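Local structure of putative dihydrodipicolinate synthase family protein (Coccidioides immitis, 3QFE) at residues A[159-164]-A[174-179]; A[182-187]-A[196-201]; A[270-275]-A[301-306]. The protein is of unknown function but belongs to the dihydrodipicolinate synthetase family, whose members fold as a TIM barrel followed by C-terminal helices. All coordinates share one frame; numbering follows the deposited sequence.

Interaction 1: A[159-164]-A[174-179]; sequences DMITTI and VKLTCA
Ile161 of helix 158-167 touches Val174 and Leu176 of strand 171-176. This is a helix-to-strand contact in the outer layer of a TIM barrel. The helix runs into the strand through a short turn, then lies against the outer face of the sheet. One methyl carries the whole contact. Ile161 CD1 lies 4.1 Å from Val174 CG2 and 4.1 Å from Leu176 CD2. The Ile161 side chain is extended at its end (chi2 160°), which carries CD1 out from the helix to the two strand residues. It meets Val174 at nearly a right angle. In Val174 CG1 stands between the backbone N and the carbonyl carbon (chi1 58°); this leaves CG2 anti to that N, and CG2 meets Ile161. Leu176 takes part through its far end, where CD2 comes up beside the same CD1. All three residues are buried. Phe196, just before strand 197-200, and Leu187 of helix 181-190 also pack on Ile161. Only methyl groups meet here, and no hydrogen bond links the two segments.

The far side of the helix is different. Asp159 and Thr163 are exposed there and make no contact with the strand. The Thr163 hydroxyl turns back onto the helix backbone. Asp159 O accepts two bonds from Thr163, on opposite faces of its carbonyl plane. Thr163 N is 2.9 Å from Asp159 O, and Thr163 OG1 is 2.8 Å from Asp159 O, 39° out of the carbonyl plane.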
# COMPACT_ATOMS: atom_id res chain seq x y z
N ASP A 159 14.77 3.17 17.16
CA ASP A 159 15.12 4.33 17.99
C ASP A 159 14.56 5.63 17.42
O ASP A 159 13.87 6.38 18.12
CB ASP A 159 16.66 4.45 18.16
CG ASP A 159 17.22 3.49 19.20
OD1 ASP A 159 16.46 2.66 19.74
OD2 ASP A 159 18.45 3.56 19.48
N MET A 160 14.86 5.89 16.14
CA MET A 160 14.36 7.07 15.42
C MET A 160 12.83 7.10 15.32
O MET A 160 12.22 8.14 15.55
CB MET A 160 15.02 7.21 14.03
N ILE A 161 12.22 5.96 15.02
CA ILE A 161 10.76 5.88 14.88
C ILE A 161 10.07 6.24 16.19
O ILE A 161 9.13 7.03 16.20
CB ILE A 161 10.29 4.48 14.38
CG1 ILE A 161 10.79 4.23 12.96
CG2 ILE A 161 8.77 4.39 14.39
CD1 ILE A 161 10.82 2.79 12.56
N THR A 162 10.55 5.66 17.29
CA THR A 162 10.00 5.92 18.62
C THR A 162 10.20 7.37 19.02
O THR A 162 9.27 8.01 19.51
CB THR A 162 10.61 4.98 19.70
OG1 THR A 162 10.04 3.68 19.56
CG2 THR A 162 10.35 5.51 21.13
N THR A 163 11.42 7.87 18.80
CA THR A 163 11.71 9.28 19.03
C THR A 163 10.71 10.15 18.26
O THR A 163 10.02 10.98 18.87
CB THR A 163 13.18 9.64 18.67
OG1 THR A 163 14.07 8.85 19.47
CG2 THR A 163 13.45 11.10 18.95
N ILE A 164 10.59 9.93 16.95
CA ILE A 164 9.68 10.72 16.12
C ILE A 164 8.24 10.66 16.60
O ILE A 164 7.56 11.67 16.63
CB ILE A 164 9.72 10.29 14.64
CG1 ILE A 164 11.05 10.69 14.00
CG2 ILE A 164 8.53 10.90 13.90
CD1 ILE A 164 11.41 9.87 12.74
N VAL A 174 3.72 3.56 11.10
CA VAL A 174 4.91 3.38 10.26
C VAL A 174 4.58 2.21 9.33
O VAL A 174 3.94 1.27 9.76
CB VAL A 174 6.22 3.11 11.12
CG1 VAL A 174 6.08 1.86 12.02
CG2 VAL A 174 7.44 2.95 10.23
N LYS A 175 4.93 2.30 8.04
CA LYS A 175 5.01 1.15 7.17
C LYS A 175 6.46 0.73 7.11
O LYS A 175 7.31 1.49 6.65
CB LYS A 175 4.49 1.45 5.77
CG LYS A 175 4.73 0.30 4.72
CD LYS A 175 4.05 0.57 3.38
CE LYS A 175 4.56 -0.31 2.19
NZ LYS A 175 3.80 -0.04 0.86
N LEU A 176 6.75 -0.49 7.57
CA LEU A 176 8.08 -1.09 7.41
C LEU A 176 8.07 -1.99 6.17
O LEU A 176 7.22 -2.85 6.04
CB LEU A 176 8.45 -1.89 8.65
CG LEU A 176 8.33 -1.20 10.01
CD1 LEU A 176 8.20 -2.22 11.11
CD2 LEU A 176 9.55 -0.33 10.25
N THR A 177 9.01 -1.79 5.25
CA THR A 177 8.94 -2.53 3.98
C THR A 177 9.46 -3.94 4.17
O THR A 177 8.78 -4.91 3.79
CB THR A 177 9.72 -1.85 2.86
OG1 THR A 177 11.08 -1.67 3.28
CG2 THR A 177 9.05 -0.49 2.48
N CYS A 178 10.65 -4.04 4.77
CA CYS A 178 11.22 -5.32 5.22
C CYS A 178 11.10 -5.38 6.75
O CYS A 178 12.04 -5.05 7.46
CB CYS A 178 12.69 -5.45 4.79
N ALA A 179 9.92 -5.77 7.24
CA ALA A 179 9.66 -5.84 8.67
C ALA A 179 10.12 -7.16 9.24
O ALA A 179 9.82 -8.22 8.68
CB ALA A 179 8.17 -5.64 8.97

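Interaction 2: A[182-187]-A[196-201]; sequences GKITRL and FSVFGG
Ile184 and Leu187 pack on Val198 in an apolar helix-on-strand contact in the outer layer of the barrel. It belongs to the beta-alpha-beta unit made of strand 171-176, helix 181-190 and strand 197-200. Val198 is the single strand residue touched, and its two methyls divide the work. CG2 meets the base of the leucine, with Leu187 CB 4.0 Å from Val198 CG2. CG1 lies between the two helix residues: Ile184 CG1 is 4.2 Å from Val198 CG1, and Leu187 CD1 is also 4.2 Å from Val198 CG1. The valine torsion explains this split. CG1 is anti to the backbone N (chi1 -173°), leaving CG2 beside that N and turned to Leu187. Ile184 and Leu187 are one helical turn apart, so both can reach the same residue.

The next strand residue, Phe199, starts off in the opposite direction and meets Trp15 edge-to-face. Leu176 also packs on Leu187, and Val212 packs on Ile184. On the outer side of the helix Arg186 is exposed. Its guanidinium has Gly182 O over one face, 3.2 Å above the plane and offset toward the rim.

Only carbon atoms meet across the contact, and no hydrogen bond crosses it. The helix is therefore held here by burial and shape, while the backbone bonds of the strand go to its neighbours in the sheet.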
# COMPACT_ATOMS: atom_id res chain seq x y z
N GLY A 182 11.58 -9.00 15.24
CA GLY A 182 12.27 -8.19 16.24
C GLY A 182 11.84 -6.73 16.20
O GLY A 182 11.56 -6.13 17.24
N LYS A 183 11.78 -6.16 14.99
CA LYS A 183 11.45 -4.75 14.82
C LYS A 183 10.03 -4.48 15.29
O LYS A 183 9.80 -3.54 16.06
CB LYS A 183 11.66 -4.29 13.37
N ILE A 184 9.09 -5.32 14.88
CA ILE A 184 7.70 -5.17 15.28
C ILE A 184 7.57 -5.18 16.80
O ILE A 184 6.94 -4.27 17.37
CB ILE A 184 6.81 -6.23 14.66
CG1 ILE A 184 6.56 -5.87 13.18
CG2 ILE A 184 5.48 -6.32 15.41
CD1 ILE A 184 5.83 -6.92 12.38
N THR A 185 8.19 -6.17 17.43
CA THR A 185 8.10 -6.37 18.86
C THR A 185 8.61 -5.14 19.62
O THR A 185 7.92 -4.62 20.50
CB THR A 185 8.85 -7.67 19.33
OG1 THR A 185 8.51 -8.77 18.47
CG2 THR A 185 8.48 -8.02 20.76
N ARG A 186 9.81 -4.68 19.26
CA ARG A 186 10.42 -3.48 19.85
C ARG A 186 9.47 -2.27 19.81
O ARG A 186 9.31 -1.57 20.82
CB ARG A 186 11.73 -3.14 19.12
CG ARG A 186 12.78 -2.38 19.93
CD ARG A 186 14.18 -2.50 19.29
NE ARG A 186 14.49 -3.88 18.89
CZ ARG A 186 14.51 -4.35 17.63
NH1 ARG A 186 14.79 -5.62 17.40
NH2 ARG A 186 14.25 -3.54 16.60
N LEU A 187 8.85 -2.04 18.66
CA LEU A 187 7.89 -0.95 18.48
C LEU A 187 6.66 -1.10 19.36
O LEU A 187 6.29 -0.15 20.07
CB LEU A 187 7.50 -0.82 17.01
CG LEU A 187 8.66 -0.35 16.13
CD1 LEU A 187 8.40 -0.68 14.67
CD2 LEU A 187 8.93 1.13 16.33
N PHE A 196 -0.90 4.25 17.65
CA PHE A 196 0.14 3.99 16.66
C PHE A 196 0.00 2.59 16.07
O PHE A 196 -0.15 1.63 16.79
CB PHE A 196 1.51 4.19 17.33
CG PHE A 196 2.68 4.21 16.37
CD1 PHE A 196 3.15 5.41 15.86
CD2 PHE A 196 3.35 3.04 16.03
CE1 PHE A 196 4.25 5.45 14.99
CE2 PHE A 196 4.45 3.05 15.17
CZ PHE A 196 4.90 4.26 14.65
N SER A 197 0.05 2.50 14.74
CA SER A 197 -0.17 1.24 14.01
C SER A 197 1.09 0.87 13.23
O SER A 197 1.57 1.66 12.41
CB SER A 197 -1.33 1.39 12.99
OG SER A 197 -2.57 1.57 13.63
N VAL A 198 1.62 -0.31 13.48
CA VAL A 198 2.75 -0.80 12.70
C VAL A 198 2.25 -1.64 11.52
O VAL A 198 1.42 -2.54 11.68
CB VAL A 198 3.70 -1.66 13.56
CG1 VAL A 198 4.95 -2.01 12.75
CG2 VAL A 198 4.10 -0.93 14.85
N PHE A 199 2.75 -1.37 10.33
CA PHE A 199 2.37 -2.18 9.18
C PHE A 199 3.60 -2.82 8.60
O PHE A 199 4.62 -2.17 8.43
CB PHE A 199 1.71 -1.34 8.09
CG PHE A 199 0.39 -0.75 8.48
CD1 PHE A 199 -0.78 -1.49 8.36
CD2 PHE A 199 0.31 0.56 8.92
CE1 PHE A 199 -2.04 -0.93 8.72
CE2 PHE A 199 -0.92 1.12 9.27
CZ PHE A 199 -2.10 0.37 9.17
N GLY A 200 3.51 -4.12 8.32
CA GLY A 200 4.53 -4.81 7.54
C GLY A 200 4.17 -4.56 6.10
O GLY A 200 3.03 -4.24 5.81
N GLY A 201 5.13 -4.70 5.20
CA GLY A 201 4.89 -4.50 3.77
C GLY A 201 4.85 -5.83 3.04
O GLY A 201 4.60 -5.88 1.85

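Interaction 3: A[270-275]-A[301-306]; sequences AIFSAK and QEVRKV
Ile271 and Phe272 face Val303 and Arg304 of helix 297-317. Ile271 and Phe272 lie where helix 262-271 gives way to helix 273-276. Phe272 sits at the break, with backbone angles outside the helical range, and occupies the N-cap position of the second helix.

Ile271 can be followed outward from its backbone. CB is turned toward helix 297-317 but is too far away to touch it. The branch CG2 makes no contact with 301-306 either. The other branch does the work. CG1 stands between the backbone N and the carbonyl carbon (chi1 59°). It lies over one face of the neighbouring Phe272 ring, 3.8 Å above the plane and toward the rim. CD1 then continues to the helix. It meets the aliphatic part of the arginine, with Ile271 CD1 3.8 Å from Arg304 CG. It also comes loosely near the valine, with Ile271 CD1 4.4 Å from Val303 CG1.

Phe272 reaches the same valine methyl with its ring edge. Val303 CG1 lies near the ring plane, 4.2 Å from Phe272 CE2. The ring also touches Met307 and Ala311 farther along the helix, and meets the ring of Phe225.

Arg304 gives only carbon to the contact. Its chain bends at chi3 (-68°), and one face of the guanidinium lies over Gln301 CA. The charged end is bonded elsewhere, from NH1 to Tyr267 OH. Val303 is buried, whereas Arg304 is exposed and marks the outer border.

A calcium ion lies about 12 Å from the Phe272 side chain, at a site that includes Ala315 and Ser318. Such helix-to-helix packing belongs to the C-terminal helical region that follows the barrel in the dihydrodipicolinate synthase family.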
# COMPACT_ATOMS: atom_id res chain seq x y z
N ALA A 270 -3.60 -7.03 -14.13
CA ALA A 270 -4.29 -6.93 -15.41
C ALA A 270 -5.06 -8.21 -15.72
O ALA A 270 -6.18 -8.16 -16.25
CB ALA A 270 -3.33 -6.61 -16.53
N ILE A 271 -4.47 -9.37 -15.42
CA ILE A 271 -5.11 -10.58 -15.91
C ILE A 271 -5.95 -11.28 -14.87
O ILE A 271 -6.68 -12.22 -15.18
CB ILE A 271 -4.12 -11.54 -16.61
CG1 ILE A 271 -2.99 -11.96 -15.65
CG2 ILE A 271 -3.61 -10.93 -17.93
CD1 ILE A 271 -2.45 -13.33 -15.99
N PHE A 272 -5.85 -10.83 -13.62
CA PHE A 272 -6.65 -11.41 -12.58
C PHE A 272 -7.69 -10.43 -12.07
O PHE A 272 -8.83 -10.44 -12.56
CB PHE A 272 -5.78 -12.01 -11.47
CG PHE A 272 -4.92 -13.14 -11.96
CD1 PHE A 272 -5.51 -14.32 -12.46
CD2 PHE A 272 -3.52 -13.04 -11.95
CE1 PHE A 272 -4.72 -15.39 -12.93
CE2 PHE A 272 -2.71 -14.11 -12.41
CZ PHE A 272 -3.31 -15.29 -12.91
N SER A 273 -7.30 -9.55 -11.16
CA SER A 273 -8.25 -8.62 -10.53
C SER A 273 -8.92 -7.61 -11.48
O SER A 273 -10.12 -7.35 -11.36
CB SER A 273 -7.57 -7.86 -9.40
OG SER A 273 -6.52 -7.09 -9.95
N ALA A 274 -8.16 -7.03 -12.40
CA ALA A 274 -8.72 -6.04 -13.34
C ALA A 274 -9.77 -6.67 -14.26
O ALA A 274 -10.83 -6.10 -14.47
CB ALA A 274 -7.62 -5.35 -14.15
N LYS A 275 -9.48 -7.85 -14.79
CA LYS A 275 -10.47 -8.63 -15.52
C LYS A 275 -11.66 -8.95 -14.64
O LYS A 275 -12.82 -8.80 -15.08
CB LYS A 275 -9.87 -9.92 -16.14
CG LYS A 275 -10.88 -10.73 -16.97
CD LYS A 275 -10.37 -12.11 -17.33
CE LYS A 275 -9.93 -12.23 -18.80
NZ LYS A 275 -9.87 -13.70 -19.21
N GLN A 301 4.38 -15.55 -19.04
CA GLN A 301 4.04 -16.98 -18.96
C GLN A 301 4.17 -17.47 -17.51
O GLN A 301 3.25 -18.11 -16.99
CB GLN A 301 4.86 -17.83 -19.94
N GLU A 302 5.27 -17.11 -16.85
CA GLU A 302 5.55 -17.46 -15.45
C GLU A 302 4.42 -17.02 -14.49
O GLU A 302 3.98 -17.78 -13.63
CB GLU A 302 6.90 -16.85 -15.01
CG GLU A 302 7.63 -17.56 -13.84
CD GLU A 302 8.85 -16.75 -13.32
OE1 GLU A 302 9.87 -16.63 -14.05
OE2 GLU A 302 8.79 -16.23 -12.18
N VAL A 303 3.95 -15.79 -14.66
CA VAL A 303 2.84 -15.27 -13.87
C VAL A 303 1.62 -16.18 -13.97
O VAL A 303 1.05 -16.57 -12.95
CB VAL A 303 2.51 -13.83 -14.26
CG1 VAL A 303 1.22 -13.35 -13.55
CG2 VAL A 303 3.68 -12.93 -13.91
N ARG A 304 1.24 -16.53 -15.20
CA ARG A 304 0.07 -17.36 -15.44
C ARG A 304 0.23 -18.76 -14.84
O ARG A 304 -0.72 -19.30 -14.27
CB ARG A 304 -0.25 -17.43 -16.93
CG ARG A 304 -0.38 -16.06 -17.59
CD ARG A 304 -0.95 -16.12 -19.01
NE ARG A 304 -0.03 -16.76 -19.96
CZ ARG A 304 0.77 -16.12 -20.82
NH1 ARG A 304 0.78 -14.79 -20.89
NH2 ARG A 304 1.57 -16.81 -21.62
N LYS A 305 1.42 -19.35 -14.94
CA LYS A 305 1.64 -20.69 -14.40
C LYS A 305 1.63 -20.69 -12.87
O LYS A 305 0.88 -21.44 -12.25
CB LYS A 305 2.96 -21.30 -14.91
N VAL A 306 2.43 -19.80 -12.29
CA VAL A 306 2.68 -19.78 -10.86
C VAL A 306 1.50 -19.26 -10.03
O VAL A 306 1.40 -19.56 -8.85
CB VAL A 306 3.96 -18.95 -10.56
CG1 VAL A 306 3.92 -18.27 -9.18
CG2 VAL A 306 5.19 -19.82 -10.74

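The three contacts follow one another along the chain. Interactions 1 and 2 are neighbours, with centres about 7 Å apart. They share the parallel barrel sheet, where strands 171-176 and 197-200 lie side by side. Probable backbone hydrogen bonds join them, Leu176 N to Phe199 O at 2.8 Å and Phe199 N to Val174 O at 3.0 Å. Their helices, 158-167 and 181-190, cover these strands. Leu176 CD1 packs 3.6 Å from Val198 CG1, so the contacts touch. Interaction 3 is separate. Its centre is about 33 Å from that of interaction 1, on the opposite side of the chain's centre, and about 31 Å from that of interaction 2. It joins helices beyond the last barrel strand.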